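Local coordinates for glycoprotein (Chandipura virus, PDB 5MDM) that probably attaches the virus to host receptors and, once endosomal acidity changes its conformation, drives fusion of the viral and endosomal membranes, at residues F182-A190 / I202-S210; F6-W14 / S358-K366. All coordinates share one frame; numbering follows the deposited sequence.

Contact 1. Residues F182-A190 / I202-S210. With SO4 (sulfate ion), chain G.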
loop_
_atom_site.group_PDB
_atom_site.type_symbol
_atom_site.label_atom_id
_atom_site.label_comp_id
_atom_site.label_asym_id
_atom_site.label_seq_id
_atom_site.Cartn_x
_atom_site.Cartn_y
_atom_site.Cartn_z
ATOM N N PHE A 182 -20.319 -2.170 -6.619
ATOM C CA PHE A 182 -20.455 -0.987 -7.458
ATOM C C PHE A 182 -20.862 0.244 -6.665
ATOM O O PHE A 182 -21.111 0.172 -5.459
ATOM C CB PHE A 182 -21.460 -1.240 -8.573
ATOM C CG PHE A 182 -20.963 -2.169 -9.628
ATOM C CD1 PHE A 182 -20.914 -3.534 -9.400
ATOM C CD2 PHE A 182 -20.536 -1.680 -10.851
ATOM C CE1 PHE A 182 -20.454 -4.399 -10.373
ATOM C CE2 PHE A 182 -20.072 -2.537 -11.829
ATOM C CZ PHE A 182 -20.032 -3.902 -11.589
ATOM N N THR A 183 -20.907 1.379 -7.350
ATOM C CA THR A 183 -21.474 2.589 -6.777
ATOM C C THR A 183 -22.141 3.429 -7.855
ATOM O O THR A 183 -21.672 3.483 -8.997
ATOM C CB THR A 183 -20.428 3.445 -6.044
ATOM O OG1 THR A 183 -21.089 4.534 -5.389
ATOM C CG2 THR A 183 -19.411 4.015 -7.020
ATOM N N PRO A 184 -23.258 4.075 -7.501
ATOM C CA PRO A 184 -23.904 4.993 -8.437
ATOM C C PRO A 184 -22.994 6.180 -8.725
ATOM O O PRO A 184 -22.169 6.574 -7.901
ATOM C CB PRO A 184 -25.172 5.427 -7.693
ATOM C CG PRO A 184 -24.913 5.125 -6.267
ATOM C CD PRO A 184 -24.013 3.932 -6.251
ATOM N N LEU A 185 -23.154 6.753 -9.905
ATOM C CA LEU A 185 -22.195 7.707 -10.405
ATOM C C LEU A 185 -22.863 8.498 -11.511
ATOM O O LEU A 185 -23.456 7.923 -12.416
ATOM C CB LEU A 185 -21.007 6.935 -10.974
ATOM C CG LEU A 185 -19.807 7.707 -11.493
ATOM C CD1 LEU A 185 -19.157 8.438 -10.345
ATOM C CD2 LEU A 185 -18.826 6.759 -12.142
ATOM N N THR A 186 -22.799 9.817 -11.435
ATOM C CA THR A 186 -23.207 10.623 -12.570
ATOM C C THR A 186 -22.025 10.705 -13.525
ATOM O O THR A 186 -20.934 11.155 -13.149
ATOM C CB THR A 186 -23.635 12.034 -12.156
ATOM O OG1 THR A 186 -24.824 11.956 -11.368
ATOM C CG2 THR A 186 -23.917 12.882 -13.377
ATOM N N VAL A 187 -22.235 10.230 -14.746
ATOM C CA VAL A 187 -21.235 10.361 -15.793
ATOM C C VAL A 187 -21.698 11.439 -16.754
ATOM O O VAL A 187 -22.847 11.448 -17.175
ATOM C CB VAL A 187 -21.006 9.041 -16.541
ATOM C CG1 VAL A 187 -20.079 9.256 -17.721
ATOM C CG2 VAL A 187 -20.423 8.006 -15.601
ATOM N N THR A 188 -20.802 12.364 -17.076
ATOM C CA THR A 188 -21.126 13.487 -17.941
ATOM C C THR A 188 -20.429 13.367 -19.285
ATOM O O THR A 188 -19.233 13.075 -19.358
ATOM C CB THR A 188 -20.709 14.808 -17.304
ATOM O OG1 THR A 188 -21.405 14.982 -16.065
ATOM C CG2 THR A 188 -21.026 15.960 -18.232
ATOM N N VAL A 189 -21.192 13.595 -20.348
ATOM C CA VAL A 189 -20.681 13.530 -21.705
ATOM C C VAL A 189 -20.501 14.942 -22.237
ATOM O O VAL A 189 -21.428 15.741 -22.198
ATOM C CB VAL A 189 -21.672 12.789 -22.624
ATOM C CG1 VAL A 189 -21.190 12.818 -24.053
ATOM C CG2 VAL A 189 -21.864 11.359 -22.163
ATOM N N ALA A 190 -19.308 15.252 -22.729
ATOM C CA ALA A 190 -19.057 16.540 -23.371
ATOM C C ALA A 190 -18.779 16.345 -24.859
ATOM O O ALA A 190 -17.989 15.487 -25.251
ATOM C CB ALA A 190 -17.897 17.253 -22.705
ATOM N N ILE A 202 -16.475 12.752 -28.259
ATOM C CA ILE A 202 -17.054 12.704 -26.926
ATOM C C ILE A 202 -15.939 12.615 -25.898
ATOM O O ILE A 202 -14.951 11.913 -26.106
ATOM C CB ILE A 202 -17.971 11.471 -26.772
ATOM C CG1 ILE A 202 -19.288 11.685 -27.511
ATOM C CG2 ILE A 202 -18.258 11.171 -25.313
ATOM C CD1 ILE A 202 -20.208 10.484 -27.462
ATOM N N VAL A 203 -16.094 13.346 -24.798
ATOM C CA VAL A 203 -15.213 13.213 -23.648
ATOM C C VAL A 203 -16.042 12.932 -22.398
ATOM O O VAL A 203 -16.997 13.652 -22.112
ATOM C CB VAL A 203 -14.368 14.477 -23.439
ATOM C CG1 VAL A 203 -13.746 14.480 -22.056
ATOM C CG2 VAL A 203 -13.305 14.554 -24.494
ATOM N N PHE A 204 -15.683 11.880 -21.664
ATOM C CA PHE A 204 -16.383 11.528 -20.434
ATOM C C PHE A 204 -15.733 12.124 -19.183
ATOM O O PHE A 204 -14.507 12.177 -19.069
ATOM C CB PHE A 204 -16.468 10.010 -20.280
ATOM C CG PHE A 204 -17.273 9.340 -21.342
ATOM C CD1 PHE A 204 -18.650 9.314 -21.265
ATOM C CD2 PHE A 204 -16.657 8.730 -22.414
ATOM C CE1 PHE A 204 -19.396 8.693 -22.241
ATOM C CE2 PHE A 204 -17.399 8.107 -23.390
ATOM C CZ PHE A 204 -18.769 8.093 -23.304
ATOM N N LYS A 205 -16.570 12.571 -18.252
ATOM C CA LYS A 205 -16.111 13.068 -16.965
ATOM C C LYS A 205 -16.948 12.411 -15.880
ATOM O O LYS A 205 -18.109 12.078 -16.101
ATOM C CB LYS A 205 -16.263 14.591 -16.891
ATOM C CG LYS A 205 -15.596 15.318 -18.039
ATOM C CD LYS A 205 -16.178 16.701 -18.257
ATOM C CE LYS A 205 -15.550 17.347 -19.485
ATOM N NZ LYS A 205 -15.993 18.755 -19.692
ATOM N N SER A 206 -16.354 12.211 -14.713
ATOM C CA SER A 206 -17.110 11.807 -13.543
ATOM C C SER A 206 -16.302 12.218 -12.331
ATOM O O SER A 206 -15.189 12.701 -12.473
ATOM C CB SER A 206 -17.357 10.305 -13.538
ATOM O OG SER A 206 -16.269 9.622 -12.950
ATOM N N LYS A 207 -16.846 12.028 -11.138
ATOM C CA LYS A 207 -16.122 12.429 -9.938
ATOM C C LYS A 207 -14.874 11.570 -9.768
ATOM O O LYS A 207 -13.989 11.887 -8.975
ATOM C CB LYS A 207 -17.028 12.368 -8.693
ATOM C CG LYS A 207 -17.282 10.979 -8.114
ATOM C CD LYS A 207 -18.728 10.845 -7.697
ATOM C CE LYS A 207 -18.892 10.085 -6.392
ATOM N NZ LYS A 207 -19.091 11.018 -5.239
ATOM N N TYR A 208 -14.810 10.492 -10.546
ATOM C CA TYR A 208 -13.736 9.516 -10.462
ATOM C C TYR A 208 -12.924 9.450 -11.748
ATOM O O TYR A 208 -11.878 8.809 -11.799
ATOM C CB TYR A 208 -14.341 8.141 -10.219
ATOM C CG TYR A 208 -15.011 7.983 -8.885
ATOM C CD1 TYR A 208 -14.437 8.496 -7.732
ATOM C CD2 TYR A 208 -16.211 7.307 -8.776
ATOM C CE1 TYR A 208 -15.048 8.341 -6.509
ATOM C CE2 TYR A 208 -16.828 7.149 -7.557
ATOM C CZ TYR A 208 -16.241 7.669 -6.428
ATOM O OH TYR A 208 -16.854 7.520 -5.214
ATOM N N HIS A 209 -13.423 10.092 -12.796
ATOM C CA HIS A 209 -12.815 9.973 -14.111
ATOM C C HIS A 209 -12.532 11.323 -14.741
ATOM O O HIS A 209 -13.444 12.088 -15.038
ATOM C CB HIS A 209 -13.708 9.141 -15.019
ATOM C CG HIS A 209 -14.044 7.800 -14.451
ATOM N ND1 HIS A 209 -15.198 7.565 -13.739
ATOM C CD2 HIS A 209 -13.368 6.629 -14.471
ATOM C CE1 HIS A 209 -15.225 6.301 -13.353
ATOM N NE2 HIS A 209 -14.125 5.712 -13.784
ATOM N N SER A 210 -11.253 11.602 -14.953
ATOM C CA SER A 210 -10.834 12.897 -15.465
ATOM C C SER A 210 -10.626 12.858 -16.965
ATOM O O SER A 210 -9.760 12.132 -17.449
ATOM C CB SER A 210 -9.544 13.345 -14.783
ATOM O OG SER A 210 -8.967 14.438 -15.474
HETATM S S SO4 G . -22.155 12.105 -8.262
HETATM O O1 SO4 G . -22.215 10.753 -8.813
HETATM O O2 SO4 G . -20.997 12.806 -8.788
HETATM O O3 SO4 G . -23.344 12.862 -8.641
HETATM O O4 SO4 G . -22.060 11.997 -6.813
#
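The Phe204 ring is met obliquely by Val189 CG2, 3.6 Å from its CE1, and by Val187 CG1 at CD1, while Ile202 CG2 of the same segment lies over one face. The Tyr208 ring has Lys207 CG over the centre of one face and meets Leu185 CD1 and Thr183 CG2 obliquely; His209 is touched at its edge by Leu185 CD2, 3.8 Å from CE1. Phe204 lies on the second strand of an antiparallel beta hairpin, 180-192 with 202-205, consistent with the pleckstrin-homology domain of vesiculovirus glycoproteins, and Tyr208 and His209 follow in the turn. Four backbone hydrogen bonds close the ladder, between Thr188 and Lys205 and between Ala190 and Val203, the straightest being Thr188 N to Lys205 O (2.9 Å, 177°). Val189 and Phe204 form the non-hydrogen-bonded pair between them and point together to one side, with Val189 CG1 against Ile202 CG2 at 3.6 Å. Thr188, Ala190, Val203 and Lys205 occupy the other side, where Thr188 OG1 bonds Ser40 OG and the extended Lys205 chain passes Ala190 CB to a salt bridge with Glu38, both on strand 36-49. Past Lys205, residues 206-209 leave the ladder but stay against Leu185, which, with CG anti to the backbone N (chi1 -176°), sends CD1 to Tyr208 CD2 (3.5 Å) and CD2 to the histidine. A sulfate ion, probably picked up from the crystallisation solution, sits alongside the bent Lys207 chain, its O1 accepting a hydrogen bond from Thr186 N at 2.8 Å and its O3 one from Thr186 OG1 at 3.2 Å.

Contact 2. Residues F6-W14 / S358-K366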
loop_
_atom_site.group_PDB
_atom_site.type_symbol
_atom_site.label_atom_id
_atom_site.label_comp_id
_atom_site.label_asym_id
_atom_site.label_seq_id
_atom_site.Cartn_x
_atom_site.Cartn_y
_atom_site.Cartn_z
ATOM N N PHE A 6 -0.617 19.874 -21.084
ATOM C CA PHE A 6 0.320 20.805 -21.690
ATOM C C PHE A 6 -0.355 21.551 -22.836
ATOM O O PHE A 6 -1.230 20.997 -23.495
ATOM C CB PHE A 6 1.526 20.019 -22.201
ATOM C CG PHE A 6 2.730 20.862 -22.476
ATOM C CD1 PHE A 6 3.052 21.235 -23.769
ATOM C CD2 PHE A 6 3.541 21.284 -21.438
ATOM C CE1 PHE A 6 4.161 22.014 -24.020
ATOM C CE2 PHE A 6 4.648 22.061 -21.679
ATOM C CZ PHE A 6 4.961 22.430 -22.972
ATOM N N PRO A 7 0.033 22.813 -23.073
ATOM C CA PRO A 7 -0.535 23.528 -24.223
ATOM C C PRO A 7 -0.302 22.764 -25.528
ATOM O O PRO A 7 0.799 22.261 -25.760
ATOM C CB PRO A 7 0.222 24.865 -24.222
ATOM C CG PRO A 7 1.415 24.646 -23.345
ATOM C CD PRO A 7 0.967 23.657 -22.314
ATOM N N GLU A 8 -1.337 22.662 -26.356
ATOM C CA GLU A 8 -1.272 21.850 -27.568
ATOM C C GLU A 8 -0.257 22.369 -28.586
ATOM O O GLU A 8 0.563 21.607 -29.095
ATOM C CB GLU A 8 -2.658 21.711 -28.204
ATOM C CG GLU A 8 -3.401 23.016 -28.387
ATOM C CD GLU A 8 -4.813 22.814 -28.896
ATOM O OE1 GLU A 8 -5.245 21.647 -29.034
ATOM O OE2 GLU A 8 -5.492 23.829 -29.161
ATOM N N ASN A 9 -0.304 23.667 -28.868
ATOM C CA ASN A 9 0.612 24.268 -29.830
ATOM C C ASN A 9 2.019 24.431 -29.262
ATOM O O ASN A 9 2.197 24.611 -28.058
ATOM C CB ASN A 9 0.075 25.615 -30.326
ATOM C CG ASN A 9 -1.400 25.558 -30.681
ATOM O OD1 ASN A 9 -2.256 25.936 -29.878
ATOM N ND2 ASN A 9 -1.706 25.074 -31.881
ATOM N N THR A 10 3.013 24.363 -30.140
ATOM C CA THR A 10 4.409 24.467 -29.741
ATOM C C THR A 10 4.806 25.927 -29.580
ATOM O O THR A 10 5.874 26.239 -29.055
ATOM C CB THR A 10 5.330 23.807 -30.781
ATOM O OG1 THR A 10 5.312 24.569 -31.995
ATOM C CG2 THR A 10 4.863 22.395 -31.078
ATOM N N LYS A 11 3.937 26.816 -30.054
ATOM C CA LYS A 11 4.132 28.254 -29.918
ATOM C C LYS A 11 2.816 28.898 -29.502
ATOM O O LYS A 11 1.743 28.487 -29.951
ATOM C CB LYS A 11 4.617 28.872 -31.236
ATOM C CG LYS A 11 5.980 28.381 -31.711
ATOM C CD LYS A 11 6.365 29.016 -33.037
ATOM C CE LYS A 11 6.491 30.532 -32.915
ATOM N NZ LYS A 11 6.956 31.183 -34.180
ATOM N N LEU A 12 2.901 29.906 -28.641
ATOM C CA LEU A 12 1.720 30.640 -28.211
ATOM C C LEU A 12 1.938 32.142 -28.356
ATOM O O LEU A 12 3.072 32.620 -28.328
ATOM C CB LEU A 12 1.369 30.298 -26.761
ATOM C CG LEU A 12 0.934 28.861 -26.474
ATOM C CD1 LEU A 12 0.698 28.668 -24.986
ATOM C CD2 LEU A 12 -0.314 28.507 -27.271
ATOM N N ASP A 13 0.847 32.883 -28.517
ATOM C CA ASP A 13 0.916 34.336 -28.560
ATOM C C ASP A 13 0.927 34.890 -27.137
ATOM O O ASP A 13 -0.103 34.905 -26.455
ATOM C CB ASP A 13 -0.262 34.907 -29.350
ATOM C CG ASP A 13 -0.152 36.403 -29.555
ATOM O OD1 ASP A 13 0.982 36.903 -29.716
ATOM O OD2 ASP A 13 -1.201 37.083 -29.554
ATOM N N TRP A 14 2.100 35.334 -26.691
ATOM C CA TRP A 14 2.271 35.827 -25.327
ATOM C C TRP A 14 1.977 37.320 -25.191
ATOM O O TRP A 14 2.259 38.110 -26.095
ATOM C CB TRP A 14 3.684 35.527 -24.813
ATOM C CG TRP A 14 4.007 34.063 -24.742
ATOM C CD1 TRP A 14 4.632 33.318 -25.695
ATOM C CD2 TRP A 14 3.718 33.165 -23.656
ATOM N NE1 TRP A 14 4.753 32.014 -25.275
ATOM C CE2 TRP A 14 4.200 31.894 -24.028
ATOM C CE3 TRP A 14 3.099 33.314 -22.408
ATOM C CZ2 TRP A 14 4.082 30.779 -23.198
ATOM C CZ3 TRP A 14 2.981 32.206 -21.588
ATOM C CH2 TRP A 14 3.473 30.957 -21.985
ATOM N N SER A 358 6.072 13.738 -30.737
ATOM C CA SER A 358 6.071 14.944 -31.554
ATOM C C SER A 358 6.617 16.119 -30.759
ATOM O O SER A 358 6.675 16.072 -29.534
ATOM C CB SER A 358 4.654 15.249 -32.055
ATOM O OG SER A 358 3.685 15.046 -31.035
ATOM N N ASP A 359 7.031 17.169 -31.460
ATOM C CA ASP A 359 7.458 18.397 -30.803
ATOM C C ASP A 359 6.268 19.005 -30.082
ATOM O O ASP A 359 5.219 19.227 -30.686
ATOM C CB ASP A 359 8.012 19.395 -31.824
ATOM C CG ASP A 359 9.491 19.189 -32.106
ATOM O OD1 ASP A 359 10.183 18.581 -31.260
ATOM O OD2 ASP A 359 9.961 19.654 -33.167
ATOM N N ILE A 360 6.429 19.268 -28.789
ATOM C CA ILE A 360 5.325 19.774 -27.980
ATOM C C ILE A 360 5.489 21.251 -27.635
ATOM O O ILE A 360 4.502 21.959 -27.436
ATOM C CB ILE A 360 5.138 18.943 -26.699
ATOM C CG1 ILE A 360 6.325 19.123 -25.752
ATOM C CG2 ILE A 360 4.966 17.477 -27.048
ATOM C CD1 ILE A 360 6.234 18.279 -24.495
ATOM N N TRP A 361 6.737 21.707 -27.571
ATOM C CA TRP A 361 7.034 23.122 -27.363
ATOM C C TRP A 361 8.397 23.494 -27.945
ATOM O O TRP A 361 9.383 22.786 -27.736
ATOM C CB TRP A 361 6.988 23.483 -25.877
ATOM C CG TRP A 361 7.095 24.955 -25.651
ATOM C CD1 TRP A 361 8.210 25.654 -25.291
ATOM C CD2 TRP A 361 6.046 25.917 -25.797
ATOM N NE1 TRP A 361 7.916 26.993 -25.195
ATOM C CE2 TRP A 361 6.594 27.181 -25.504
ATOM C CE3 TRP A 361 4.695 25.831 -26.146
ATOM C CZ2 TRP A 361 5.836 28.350 -25.544
ATOM C CZ3 TRP A 361 3.944 26.992 -26.187
ATOM C CH2 TRP A 361 4.515 28.234 -25.888
ATOM N N THR A 362 8.448 24.613 -28.663
ATOM C CA THR A 362 9.674 25.017 -29.340
ATOM C C THR A 362 9.953 26.515 -29.242
ATOM O O THR A 362 10.934 27.007 -29.800
ATOM C CB THR A 362 9.628 24.641 -30.821
ATOM O OG1 THR A 362 10.846 25.054 -31.451
ATOM C CG2 THR A 362 8.461 25.332 -31.502
ATOM N N GLN A 363 9.089 27.235 -28.532
ATOM C CA GLN A 363 9.215 28.684 -28.391
ATOM C C GLN A 363 9.876 29.042 -27.059
ATOM O O GLN A 363 9.202 29.395 -26.094
ATOM C CB GLN A 363 7.832 29.332 -28.494
ATOM C CG GLN A 363 7.818 30.847 -28.435
ATOM C CD GLN A 363 6.414 31.391 -28.275
ATOM O OE1 GLN A 363 5.452 30.633 -28.145
ATOM N NE2 GLN A 363 6.287 32.711 -28.280
ATOM N N TRP A 364 11.201 28.950 -27.015
ATOM C CA TRP A 364 11.943 29.124 -25.767
ATOM C C TRP A 364 12.373 30.567 -25.512
ATOM O O TRP A 364 12.815 31.264 -26.426
ATOM C CB TRP A 364 13.158 28.197 -25.755
ATOM C CG TRP A 364 12.790 26.778 -26.006
ATOM C CD1 TRP A 364 12.798 26.126 -27.204
ATOM C CD2 TRP A 364 12.333 25.835 -25.036
ATOM N NE1 TRP A 364 12.382 24.827 -27.037
ATOM C CE2 TRP A 364 12.090 24.624 -25.713
ATOM C CE3 TRP A 364 12.107 25.895 -23.658
ATOM C CZ2 TRP A 364 11.632 23.483 -25.060
ATOM C CZ3 TRP A 364 11.656 24.762 -23.010
ATOM C CH2 TRP A 364 11.422 23.572 -23.710
ATOM N N PHE A 365 12.247 31.007 -24.264
ATOM C CA PHE A 365 12.593 32.378 -23.901
ATOM C C PHE A 365 13.862 32.445 -23.065
ATOM O O PHE A 365 14.141 31.551 -22.272
ATOM C CB PHE A 365 11.439 33.052 -23.156
ATOM C CG PHE A 365 10.212 33.246 -23.994
ATOM C CD1 PHE A 365 10.178 34.220 -24.978
ATOM C CD2 PHE A 365 9.091 32.456 -23.801
ATOM C CE1 PHE A 365 9.054 34.405 -25.757
ATOM C CE2 PHE A 365 7.960 32.637 -24.576
ATOM C CZ PHE A 365 7.943 33.612 -25.557
ATOM N N LYS A 366 14.626 33.516 -23.255
ATOM C CA LYS A 366 15.851 33.735 -22.499
ATOM C C LYS A 366 15.524 33.920 -21.021
ATOM O O LYS A 366 14.909 34.912 -20.633
ATOM C CB LYS A 366 16.585 34.964 -23.037
ATOM C CG LYS A 366 17.962 35.194 -22.433
ATOM C CD LYS A 366 18.937 34.104 -22.845
ATOM C CE LYS A 366 20.350 34.423 -22.381
ATOM N NZ LYS A 366 20.839 35.719 -22.927
#
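Gln363 and Leu12 make a two-pronged polar link: Leu12 N donates to Gln363 OE1 at 2.7 Å (163°), and Gln363 NE2 returns a bond to Leu12 O at 3.2 Å, lying in the plane of that carbonyl. Both ends of the amide are thereby engaged by the backbone of one residue, which fixes its rotation. The side chain gets there fully stretched, with CG pointing directly away from its own backbone N (chi1 -177°). A second polar link is centred on Thr10 O, which accepts a nearly straight bond from Thr362 N at 3.1 Å and a weak one from Gln363 N. The same oxygen lies over one face of the Trp361 indole, toward its rim.

The aromatic contacts flank these bonds. Phe365 turns its edge to the face of Trp14 in a T-shaped pair, with 4.8 Å between its centroid and that of the Trp14 five-membered ring and planes at 84°. Trp14 CZ2 also meets Trp361 CH2 at 3.7 Å, and the Gln363 amide comes in at the edge of the Trp14 ring.

Apolar packing completes the join. Leu12 CG abuts the edge of Trp361, 3.6 Å from CZ3. Phe6 is sandwiched between Pro7 CD on one face and Ile360 CD1 on the other, while Trp361 CB reaches its edge. Trp14 also packs on Ala318, Thr320 and Ile322 of strand 316-322.

With 343 residues between them, the N-terminal segment and the segment of the central region come together here, as in the beta-rich lateral domain of vesiculovirus G, a class III fusion protein, which is assembled from the chain's start and a distant later portion.

Contacts 1 and 2 occupy separate parts of the elongated chain: their centres lie 31 Å apart, their nearest atoms about 11 Å apart, and they do not touch. In sequence, both strands of contact 1 fall between the two segments of contact 2, so a local hairpin is set within a stretch whose ends are drawn together by long-range packing. The centre of contact 1 is about 13 Å, and that of contact 2 about 35 Å, from the centre of the chain. The two bury nearly equal surface (605 and 604 Å²). Both lie away from the proposed pH-sensing His60 and His162 and from the vimentin-interacting positions; of the two contacts, the sulfate belongs to contact 1.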